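Local coordinates for flagellar biosynthesis protein FlhA (PDB 3MIX) that takes part, through this cytosolic domain of a membrane protein, in the export of flagellar proteins by the type III secretion system, at residues A[25-29]-A[42-46]; A[53-57]-A[99-104]; A[83-88]-A[182-186]; A[118-124]-A[167-173]. One frame throughout, in Å; residues are numbered along the deposited sequence.

Interaction 1 of 4, residues A[25-29]-A[42-46]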
# COMPACT_ATOMS: atom_id res chain seq x y z
N LEU A 25 13.57 -22.58 0.30
CA LEU A 25 14.43 -22.56 1.49
C LEU A 25 15.02 -23.94 1.76
O LEU A 25 16.16 -24.07 2.19
CB LEU A 25 13.66 -22.08 2.72
CG LEU A 25 13.57 -20.57 2.92
CD1 LEU A 25 12.50 -20.21 3.93
CD2 LEU A 25 14.92 -20.01 3.35
N GLU A 26 14.20 -24.96 1.49
CA GLU A 26 14.63 -26.36 1.53
C GLU A 26 15.83 -26.57 0.61
O GLU A 26 16.81 -27.22 0.99
CB GLU A 26 13.48 -27.30 1.13
CG GLU A 26 12.19 -27.14 1.94
CD GLU A 26 12.38 -27.42 3.43
OE1 GLU A 26 13.16 -28.33 3.80
OE2 GLU A 26 11.73 -26.72 4.23
N GLU A 27 15.74 -26.00 -0.60
CA GLU A 27 16.81 -26.09 -1.57
C GLU A 27 18.04 -25.29 -1.14
O GLU A 27 19.16 -25.80 -1.19
CB GLU A 27 16.34 -25.65 -2.96
CG GLU A 27 17.17 -26.24 -4.11
CD GLU A 27 16.78 -25.72 -5.48
OE1 GLU A 27 15.66 -25.17 -5.63
OE2 GLU A 27 17.60 -25.87 -6.42
N GLU A 28 17.82 -24.04 -0.71
CA GLU A 28 18.87 -23.18 -0.16
C GLU A 28 19.66 -23.89 0.95
O GLU A 28 20.89 -23.88 0.95
CB GLU A 28 18.26 -21.86 0.37
CG GLU A 28 19.26 -20.74 0.72
CD GLU A 28 18.58 -19.48 1.30
OE1 GLU A 28 17.38 -19.25 1.04
OE2 GLU A 28 19.26 -18.71 2.03
N ALA A 29 18.94 -24.51 1.88
CA ALA A 29 19.56 -25.29 2.96
C ALA A 29 20.31 -26.50 2.41
O ALA A 29 21.45 -26.75 2.82
CB ALA A 29 18.52 -25.73 3.97
N GLN A 42 20.43 -18.51 9.40
CA GLN A 42 20.44 -17.73 8.15
C GLN A 42 19.26 -18.14 7.27
O GLN A 42 18.79 -17.34 6.49
CB GLN A 42 21.78 -17.85 7.40
CG GLN A 42 23.05 -17.45 8.19
CD GLN A 42 23.03 -16.01 8.72
OE1 GLN A 42 22.38 -15.12 8.16
NE2 GLN A 42 23.76 -15.79 9.81
N LEU A 43 18.77 -19.36 7.42
CA LEU A 43 17.51 -19.75 6.79
C LEU A 43 16.32 -18.89 7.22
O LEU A 43 15.32 -18.83 6.52
CB LEU A 43 17.16 -21.22 7.08
CG LEU A 43 17.82 -22.37 6.32
CD1 LEU A 43 17.32 -23.67 6.89
CD2 LEU A 43 17.51 -22.30 4.81
N LEU A 44 16.41 -18.26 8.40
CA LEU A 44 15.32 -17.42 8.88
C LEU A 44 15.50 -16.02 8.31
O LEU A 44 16.28 -15.21 8.83
CB LEU A 44 15.27 -17.39 10.41
CG LEU A 44 15.37 -18.72 11.14
CD1 LEU A 44 15.52 -18.52 12.65
CD2 LEU A 44 14.20 -19.64 10.80
N HIS A 45 14.77 -15.76 7.22
CA HIS A 45 14.88 -14.51 6.48
C HIS A 45 13.93 -13.53 7.09
O HIS A 45 12.72 -13.74 7.04
CB HIS A 45 14.49 -14.71 5.02
CG HIS A 45 15.50 -15.49 4.23
ND1 HIS A 45 16.38 -14.89 3.35
CD2 HIS A 45 15.78 -16.81 4.22
CE1 HIS A 45 17.15 -15.82 2.82
NE2 HIS A 45 16.81 -16.99 3.33
N ILE A 46 14.46 -12.46 7.66
CA ILE A 46 13.58 -11.47 8.30
C ILE A 46 13.75 -10.06 7.70
O ILE A 46 13.09 -9.12 8.13
CB ILE A 46 13.68 -11.53 9.87
CG1 ILE A 46 15.13 -11.50 10.35
CG2 ILE A 46 13.04 -12.81 10.42
CD1 ILE A 46 15.55 -10.19 10.84
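Leu-25 of helix 24-31 and Leu-43 of the loop that follows helix 37-40 bring the two backbones to a CA-CA distance of 6.7 Å, a helix laid against an irregular connection. The contact is a small apolar patch of Leu-25, Ala-29 and Leu-43 flanked by a His-carboxylate hydrogen bond, at the surface of the cytosolic domain. CD2 of Leu-43 sits 3.8 Å from CD2 of Leu-25 and also touches CB of Ala-29, one helical turn further on. Beside them the carboxylate of Glu-28 meets the edge of the His-45 ring, the two planes turned 70° apart. With CG anti to the backbone N (chi1 -168°) and the chain extended beyond it, Glu-28 reaches across to the ring. His-45 NE2 gives its hydrogen to OE2, on the syn lone pair, and weakly to OE1. The other ring nitrogen, ND1, is hydrogen-bonded to Glu-50 OE1, which fixes the rotation of the imidazole between two carboxylates. An alanine in place of Glu-28 is likely to leave His-45 NE2 without its carboxylate mate. The bond itself is long and bent: NE2 of His-45 to OE2 of Glu-28 is 3.3 Å, with 139° at the hydrogen.

Interaction 2 of 4, residues A[53-57]-A[99-104]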
# COMPACT_ATOMS: atom_id res chain seq x y z
N PHE A 53 18.31 -12.91 -7.44
CA PHE A 53 18.52 -13.10 -8.88
C PHE A 53 19.41 -14.32 -9.19
O PHE A 53 20.25 -14.71 -8.38
CB PHE A 53 19.13 -11.84 -9.49
CG PHE A 53 20.37 -11.37 -8.78
CD1 PHE A 53 20.27 -10.60 -7.61
CD2 PHE A 53 21.63 -11.68 -9.27
CE1 PHE A 53 21.41 -10.17 -6.94
CE2 PHE A 53 22.78 -11.26 -8.61
CZ PHE A 53 22.67 -10.49 -7.44
N GLY A 54 19.22 -14.90 -10.37
CA GLY A 54 20.10 -15.95 -10.88
C GLY A 54 21.39 -15.33 -11.39
O GLY A 54 21.52 -14.09 -11.44
N TYR A 55 22.34 -16.18 -11.79
CA TYR A 55 23.69 -15.73 -12.11
C TYR A 55 23.76 -14.87 -13.36
O TYR A 55 24.66 -14.03 -13.49
CB TYR A 55 24.67 -16.91 -12.18
CG TYR A 55 24.51 -17.83 -13.37
CD1 TYR A 55 24.99 -17.47 -14.63
CD2 TYR A 55 23.88 -19.07 -13.24
CE1 TYR A 55 24.84 -18.31 -15.73
CE2 TYR A 55 23.73 -19.93 -14.33
CZ TYR A 55 24.21 -19.54 -15.58
OH TYR A 55 24.07 -20.38 -16.67
N GLY A 56 22.81 -15.05 -14.27
CA GLY A 56 22.71 -14.21 -15.47
C GLY A 56 22.46 -12.74 -15.17
O GLY A 56 22.76 -11.88 -15.99
N LEU A 57 21.91 -12.45 -13.99
CA LEU A 57 21.57 -11.07 -13.63
C LEU A 57 22.64 -10.38 -12.78
O LEU A 57 22.39 -9.32 -12.19
CB LEU A 57 20.18 -11.00 -12.98
CG LEU A 57 19.01 -11.65 -13.75
CD1 LEU A 57 17.67 -11.27 -13.13
CD2 LEU A 57 19.01 -11.30 -15.24
N LEU A 99 17.56 -20.15 -8.63
CA LEU A 99 16.83 -19.48 -9.69
C LEU A 99 17.51 -19.66 -11.04
O LEU A 99 18.72 -19.87 -11.13
CB LEU A 99 16.64 -17.98 -9.39
CG LEU A 99 15.96 -17.51 -8.09
CD1 LEU A 99 15.94 -15.99 -8.04
CD2 LEU A 99 14.55 -18.09 -7.91
N GLN A 100 16.71 -19.55 -12.10
CA GLN A 100 17.20 -19.63 -13.46
C GLN A 100 18.15 -18.46 -13.74
O GLN A 100 18.02 -17.41 -13.12
CB GLN A 100 16.03 -19.61 -14.45
CG GLN A 100 15.20 -20.91 -14.47
CD GLN A 100 15.92 -22.08 -15.13
OE1 GLN A 100 16.61 -21.93 -16.14
NE2 GLN A 100 15.74 -23.28 -14.56
N PRO A 101 19.13 -18.66 -14.65
CA PRO A 101 20.09 -17.61 -14.99
C PRO A 101 19.48 -16.21 -15.07
O PRO A 101 19.97 -15.29 -14.43
CB PRO A 101 20.62 -18.05 -16.37
CG PRO A 101 19.99 -19.42 -16.65
CD PRO A 101 19.44 -19.91 -15.36
N ASN A 102 18.40 -16.08 -15.85
CA ASN A 102 17.76 -14.80 -16.11
C ASN A 102 16.69 -14.40 -15.08
O ASN A 102 16.05 -13.37 -15.23
CB ASN A 102 17.15 -14.80 -17.51
CG ASN A 102 18.19 -14.82 -18.62
OD1 ASN A 102 19.21 -14.12 -18.56
ND2 ASN A 102 17.94 -15.62 -19.64
N GLU A 103 16.51 -15.20 -14.04
CA GLU A 103 15.40 -15.01 -13.11
C GLU A 103 15.69 -14.05 -11.97
O GLU A 103 16.76 -14.10 -11.36
CB GLU A 103 14.95 -16.35 -12.53
CG GLU A 103 13.45 -16.48 -12.39
CD GLU A 103 12.80 -17.00 -13.67
OE1 GLU A 103 12.73 -16.24 -14.67
OE2 GLU A 103 12.34 -18.17 -13.67
N TYR A 104 14.74 -13.16 -11.68
CA TYR A 104 14.78 -12.40 -10.45
C TYR A 104 13.53 -12.64 -9.62
O TYR A 104 12.48 -13.03 -10.15
CB TYR A 104 14.98 -10.90 -10.71
CG TYR A 104 13.81 -10.20 -11.35
CD1 TYR A 104 12.74 -9.73 -10.57
CD2 TYR A 104 13.76 -10.00 -12.73
CE1 TYR A 104 11.66 -9.08 -11.16
CE2 TYR A 104 12.68 -9.36 -13.33
CZ TYR A 104 11.63 -8.90 -12.53
OH TYR A 104 10.56 -8.26 -13.10
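Tyr-55 and Pro-101 lie side by side and point the same way, and CB of the proline stands over one face of the tyrosine ring, offset toward its rim. This CH-pi contact puts Pro-101 CB 4.2 Å from the centroid of the Tyr-55 ring. Leu-57 meets the other tyrosine: its CD1 approaches the edge of the Tyr-104 ring, near the ring plane, and lies 3.6 Å from Tyr-104 CB. The same methyl rests against the backbone, 3.4 Å from Asn-102 O. Phe-53 and Tyr-104 start from one face of the sheet, Phe-53 CB lying 4.4 Å from Tyr-104 CB. The Tyr-104 hydroxyl is hydrogen-bonded to His-177 ND1. Between these side chains the main chains close up on glycine: Gly-54 N donates to Glu-103 O at 2.8 Å, and Gly-56 N makes a weak bond to Pro-101 O. Gly-54 CA lies 3.4 Å from Gln-100 O, closeness that the absence of a side chain allows. Phe-53 and Tyr-104 form an antiparallel non-hydrogen-bonded pair, and the type I turn from Gln-100 to Glu-103 leads into strand 103-108, an arrangement that closes the end of two neighbouring strands in a mixed beta-sheet.

Interaction 3 of 4, residues A[83-88]-A[182-186]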
# COMPACT_ATOMS: atom_id res chain seq x y z
N GLU A 83 6.19 10.46 -3.09
CA GLU A 83 4.82 10.15 -3.48
C GLU A 83 4.01 9.56 -2.32
O GLU A 83 2.82 9.84 -2.21
CB GLU A 83 4.83 9.17 -4.63
CG GLU A 83 3.47 8.80 -5.14
CD GLU A 83 3.57 7.72 -6.20
OE1 GLU A 83 4.66 7.58 -6.80
OE2 GLU A 83 2.55 7.03 -6.44
N LEU A 84 4.64 8.75 -1.45
CA LEU A 84 3.90 8.01 -0.44
C LEU A 84 4.10 8.55 0.98
O LEU A 84 3.22 8.38 1.83
CB LEU A 84 4.24 6.49 -0.47
CG LEU A 84 3.96 5.67 -1.74
CD1 LEU A 84 4.35 4.21 -1.51
CD2 LEU A 84 2.52 5.77 -2.18
N GLY A 85 5.26 9.21 1.20
CA GLY A 85 5.67 9.62 2.53
C GLY A 85 6.37 8.48 3.27
O GLY A 85 6.73 8.64 4.43
N LEU A 86 6.53 7.34 2.60
CA LEU A 86 7.24 6.17 3.12
C LEU A 86 8.67 6.12 2.54
O LEU A 86 8.87 6.17 1.33
CB LEU A 86 6.51 4.88 2.74
CG LEU A 86 7.19 3.54 3.09
CD1 LEU A 86 7.21 3.24 4.59
CD2 LEU A 86 6.61 2.36 2.33
N VAL A 87 9.64 6.04 3.44
CA VAL A 87 11.01 5.83 3.11
C VAL A 87 11.30 4.34 3.29
O VAL A 87 11.40 3.85 4.42
CB VAL A 87 11.94 6.57 4.07
CG1 VAL A 87 13.37 6.34 3.62
CG2 VAL A 87 11.64 8.06 4.11
N ILE A 88 11.49 3.65 2.17
CA ILE A 88 11.76 2.23 2.20
C ILE A 88 13.11 1.96 2.83
O ILE A 88 14.07 2.75 2.67
CB ILE A 88 11.62 1.56 0.81
CG1 ILE A 88 12.70 2.07 -0.15
CG2 ILE A 88 10.19 1.76 0.26
CD1 ILE A 88 12.87 1.20 -1.40
N ILE A 182 6.34 -2.63 -4.42
CA ILE A 182 6.48 -1.93 -3.15
C ILE A 182 5.23 -1.10 -2.86
O ILE A 182 4.76 -1.04 -1.71
CB ILE A 182 7.77 -1.09 -3.11
CG1 ILE A 182 8.98 -2.03 -3.06
CG2 ILE A 182 7.79 -0.19 -1.89
CD1 ILE A 182 10.32 -1.33 -3.19
N LYS A 183 4.68 -0.49 -3.92
CA LYS A 183 3.46 0.31 -3.79
C LYS A 183 2.29 -0.56 -3.36
O LYS A 183 1.52 -0.17 -2.50
CB LYS A 183 3.13 1.05 -5.09
CG LYS A 183 3.96 2.32 -5.27
CD LYS A 183 3.89 2.86 -6.68
CE LYS A 183 2.49 3.31 -7.02
NZ LYS A 183 2.42 3.86 -8.41
N GLN A 184 2.20 -1.76 -3.92
CA GLN A 184 1.12 -2.67 -3.57
C GLN A 184 1.24 -3.16 -2.12
O GLN A 184 0.24 -3.55 -1.51
CB GLN A 184 1.10 -3.85 -4.55
CG GLN A 184 -0.02 -4.89 -4.30
CD GLN A 184 0.06 -6.12 -5.22
OE1 GLN A 184 -0.54 -7.16 -4.93
NE2 GLN A 184 0.80 -6.00 -6.33
N HIS A 185 2.47 -3.15 -1.58
CA HIS A 185 2.74 -3.70 -0.26
C HIS A 185 3.26 -2.67 0.74
O HIS A 185 3.74 -3.05 1.81
CB HIS A 185 3.71 -4.90 -0.36
CG HIS A 185 3.14 -6.06 -1.12
ND1 HIS A 185 2.30 -6.99 -0.53
CD2 HIS A 185 3.25 -6.43 -2.42
CE1 HIS A 185 1.92 -7.88 -1.44
NE2 HIS A 185 2.49 -7.56 -2.59
N ALA A 186 3.16 -1.37 0.41
CA ALA A 186 3.71 -0.27 1.24
C ALA A 186 3.24 -0.33 2.66
O ALA A 186 3.99 0.01 3.59
CB ALA A 186 3.36 1.13 0.63
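The methyl of Ala-186 is met by Leu-84, at the end of helix 69-84, and Leu-86, just beyond it, and this is the close-packed part of the contact. Ala-186 CB lies 3.9 Å from Leu-84 CD1 and equally far from Leu-86 CD2, so one small residue of helix 170-189 receives both branches. Leu-86 reaches it with CG anti to the backbone N (chi1 174°), and its CD2 also rests against the carbonyl oxygen of Ala-186. Further along, Ile-88 and Ile-182 cross at about a right angle. Their CG2 methyls meet at 3.8 Å, and a second touch joins Ile-88 CD1 to Ile-182 CD1 at 4.0 Å. Leu-86, Ile-88, Ile-182 and Ala-186 are all buried, and Leu-189 adds to this cluster from the next turn of helix 170-189.

The partly exposed side is looser. Glu-83, extended, and Lys-183, bent at chi3 (65°), cross at about a right angle, and Glu-83 OE2 stands 3.7 Å from Lys-183 NZ, a long salt bridge. The lysine also has a weak ion pair with Glu-180, so its charge is probably shared, loosely, between Glu-83 and Glu-180. Leu-84 borders this side, its CD1 4.2 Å from Lys-183 CG. The chemistry implies that the end of helix 69-84 and its following loop are held to helix 170-189 mainly by apolar burial, while the distant charges probably contribute only modestly.

Interaction 4 of 4, residues A[118-124]-A[167-173]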
# COMPACT_ATOMS: atom_id res chain seq x y z
N LEU A 118 14.88 -11.40 -16.98
CA LEU A 118 15.46 -10.33 -17.77
C LEU A 118 16.49 -10.85 -18.77
O LEU A 118 17.25 -11.77 -18.48
CB LEU A 118 16.08 -9.25 -16.88
CG LEU A 118 15.17 -8.41 -15.97
CD1 LEU A 118 16.03 -7.58 -15.03
CD2 LEU A 118 14.21 -7.52 -16.76
N LEU A 119 16.50 -10.24 -19.94
CA LEU A 119 17.52 -10.49 -20.95
C LEU A 119 18.29 -9.19 -21.12
O LEU A 119 17.87 -8.28 -21.84
CB LEU A 119 16.86 -10.92 -22.27
CG LEU A 119 16.11 -12.26 -22.27
CD1 LEU A 119 15.19 -12.37 -23.48
CD2 LEU A 119 17.07 -13.45 -22.21
N LEU A 120 19.43 -9.10 -20.43
CA LEU A 120 20.18 -7.85 -20.25
C LEU A 120 20.61 -7.20 -21.56
O LEU A 120 20.65 -5.97 -21.67
CB LEU A 120 21.41 -8.07 -19.36
CG LEU A 120 21.39 -9.12 -18.25
CD1 LEU A 120 21.93 -10.46 -18.78
CD2 LEU A 120 22.20 -8.64 -17.07
N ASP A 121 20.91 -8.04 -22.55
CA ASP A 121 21.36 -7.57 -23.85
C ASP A 121 20.18 -7.19 -24.75
O ASP A 121 20.37 -6.88 -25.93
CB ASP A 121 22.23 -8.64 -24.53
CG ASP A 121 23.12 -9.40 -23.54
OD1 ASP A 121 22.57 -10.04 -22.61
OD2 ASP A 121 24.36 -9.37 -23.70
N HIS A 122 18.97 -7.19 -24.20
CA HIS A 122 17.75 -6.96 -24.99
C HIS A 122 16.93 -5.74 -24.56
O HIS A 122 17.37 -4.94 -23.74
CB HIS A 122 16.88 -8.23 -25.01
CG HIS A 122 17.47 -9.35 -25.80
ND1 HIS A 122 17.17 -9.56 -27.13
CD2 HIS A 122 18.34 -10.33 -25.45
CE1 HIS A 122 17.84 -10.61 -27.56
NE2 HIS A 122 18.55 -11.10 -26.57
N TYR A 123 15.75 -5.61 -25.17
CA TYR A 123 14.79 -4.55 -24.88
C TYR A 123 13.36 -5.09 -25.01
O TYR A 123 13.11 -6.03 -25.77
CB TYR A 123 14.97 -3.36 -25.83
CG TYR A 123 16.33 -2.69 -25.81
CD1 TYR A 123 16.61 -1.64 -24.93
CD2 TYR A 123 17.34 -3.09 -26.70
CE1 TYR A 123 17.86 -1.02 -24.92
CE2 TYR A 123 18.60 -2.48 -26.70
CZ TYR A 123 18.85 -1.44 -25.81
OH TYR A 123 20.08 -0.82 -25.80
N LEU A 124 12.44 -4.47 -24.28
CA LEU A 124 11.05 -4.91 -24.21
C LEU A 124 10.11 -3.92 -24.92
O LEU A 124 10.09 -2.73 -24.57
CB LEU A 124 10.64 -5.11 -22.74
CG LEU A 124 9.37 -5.89 -22.41
CD1 LEU A 124 9.47 -7.36 -22.86
CD2 LEU A 124 9.07 -5.79 -20.91
N VAL A 167 9.57 1.28 -26.05
CA VAL A 167 10.75 0.42 -25.84
C VAL A 167 11.45 0.67 -24.50
O VAL A 167 11.84 1.80 -24.19
CB VAL A 167 11.79 0.57 -26.99
CG1 VAL A 167 12.79 -0.58 -26.95
CG2 VAL A 167 11.11 0.65 -28.35
N VAL A 168 11.62 -0.41 -23.72
CA VAL A 168 12.15 -0.33 -22.34
C VAL A 168 13.34 -1.27 -22.14
O VAL A 168 13.27 -2.46 -22.44
CB VAL A 168 11.06 -0.69 -21.27
CG1 VAL A 168 11.47 -0.16 -19.92
CG2 VAL A 168 9.70 -0.14 -21.64
N ASP A 169 14.43 -0.73 -21.60
CA ASP A 169 15.59 -1.55 -21.24
C ASP A 169 15.34 -2.35 -19.94
O ASP A 169 14.48 -1.98 -19.15
CB ASP A 169 16.86 -0.69 -21.15
CG ASP A 169 16.67 0.52 -20.27
OD1 ASP A 169 16.05 1.50 -20.74
OD2 ASP A 169 17.14 0.48 -19.11
N PRO A 170 16.09 -3.45 -19.73
CA PRO A 170 15.75 -4.42 -18.68
C PRO A 170 15.80 -3.86 -17.26
O PRO A 170 14.95 -4.19 -16.42
CB PRO A 170 16.81 -5.51 -18.86
CG PRO A 170 17.31 -5.32 -20.27
CD PRO A 170 17.31 -3.85 -20.45
N ALA A 171 16.79 -3.01 -17.00
CA ALA A 171 16.97 -2.41 -15.70
C ALA A 171 15.75 -1.55 -15.34
O ALA A 171 15.35 -1.47 -14.18
CB ALA A 171 18.24 -1.61 -15.67
N SER A 172 15.17 -0.93 -16.36
CA SER A 172 13.94 -0.15 -16.22
C SER A 172 12.73 -1.04 -15.98
O SER A 172 11.87 -0.70 -15.18
CB SER A 172 13.69 0.73 -17.46
OG SER A 172 14.32 1.98 -17.32
N VAL A 173 12.67 -2.18 -16.68
CA VAL A 173 11.60 -3.15 -16.44
C VAL A 173 11.57 -3.58 -14.97
O VAL A 173 10.52 -3.56 -14.34
CB VAL A 173 11.71 -4.38 -17.36
CG1 VAL A 173 10.52 -5.32 -17.16
CG2 VAL A 173 11.78 -3.95 -18.82
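Tyr-123 turns the edge of its ring to the carbonyl oxygen of Val-168, which lies near the ring plane, while Val-167 CG1 and Asp-169 CA approach the ring obliquely. CD1 of the tyrosine is 3.9 Å from Asp-169 CB, and the ring stands 78° from the plane of that carboxylate. The tyrosine's CB packs against Val-167 CG1. Next to it, Leu-124 and Val-168 form a single antiparallel hydrogen-bonded pair: Leu-124 N donates to Val-168 O at 2.8 Å, and Val-168 N returns a bond to Leu-124 O at 2.9 Å.

Pro-170 packs against the bend of 118-124, where a type I turn runs from Leu-119 to His-122. Its CG lies 3.4 Å from Leu-119 O, its CD faces His-122 O, and its CB meets Leu-118 CD2 at 3.9 Å. Replacing Pro-170 with a glycine would probably open a gap beside the carbonyl oxygens of Leu-119 and His-122 and take from Leu-118 CD2 the CB it packs on. Val-173, one turn further along the helix, touches both Leu-118 and Leu-124. Leu-124 directs CD2 to it with CG anti to the backbone N (chi1 -165°), and the two side chains cross at about a right angle.

Asp-169 is the N-cap residue of helix 170-189, and Arg-72 of helix 69-84 packs on it. The loop after strand 111-117 packs along one side of the first turn of helix 170-189, with Leu-118 also against Leu-57 and Leu-120 against helix 58-62.

Interactions 2 and 4 are direct neighbours, their centres about 14 Å apart: Asn-102 O and Leu-118 N are 2.9 Å apart, a probable hydrogen bond, and Leu-120 CD1 packs on Gly-56 O. Through them the loops at one end of the mixed sheet meet the start of helix 170-189. Interaction 3 lies further along that helix, its centre about 24 Å from that of interaction 4 and close to the centre of the chain. Interaction 1 precedes the others in sequence and stands about 18 Å, centre to centre, from interaction 2. The segments of interactions 2 and 3 alternate along the chain and interaction 4 falls between those of interaction 3: the fold gathers residues distant in sequence.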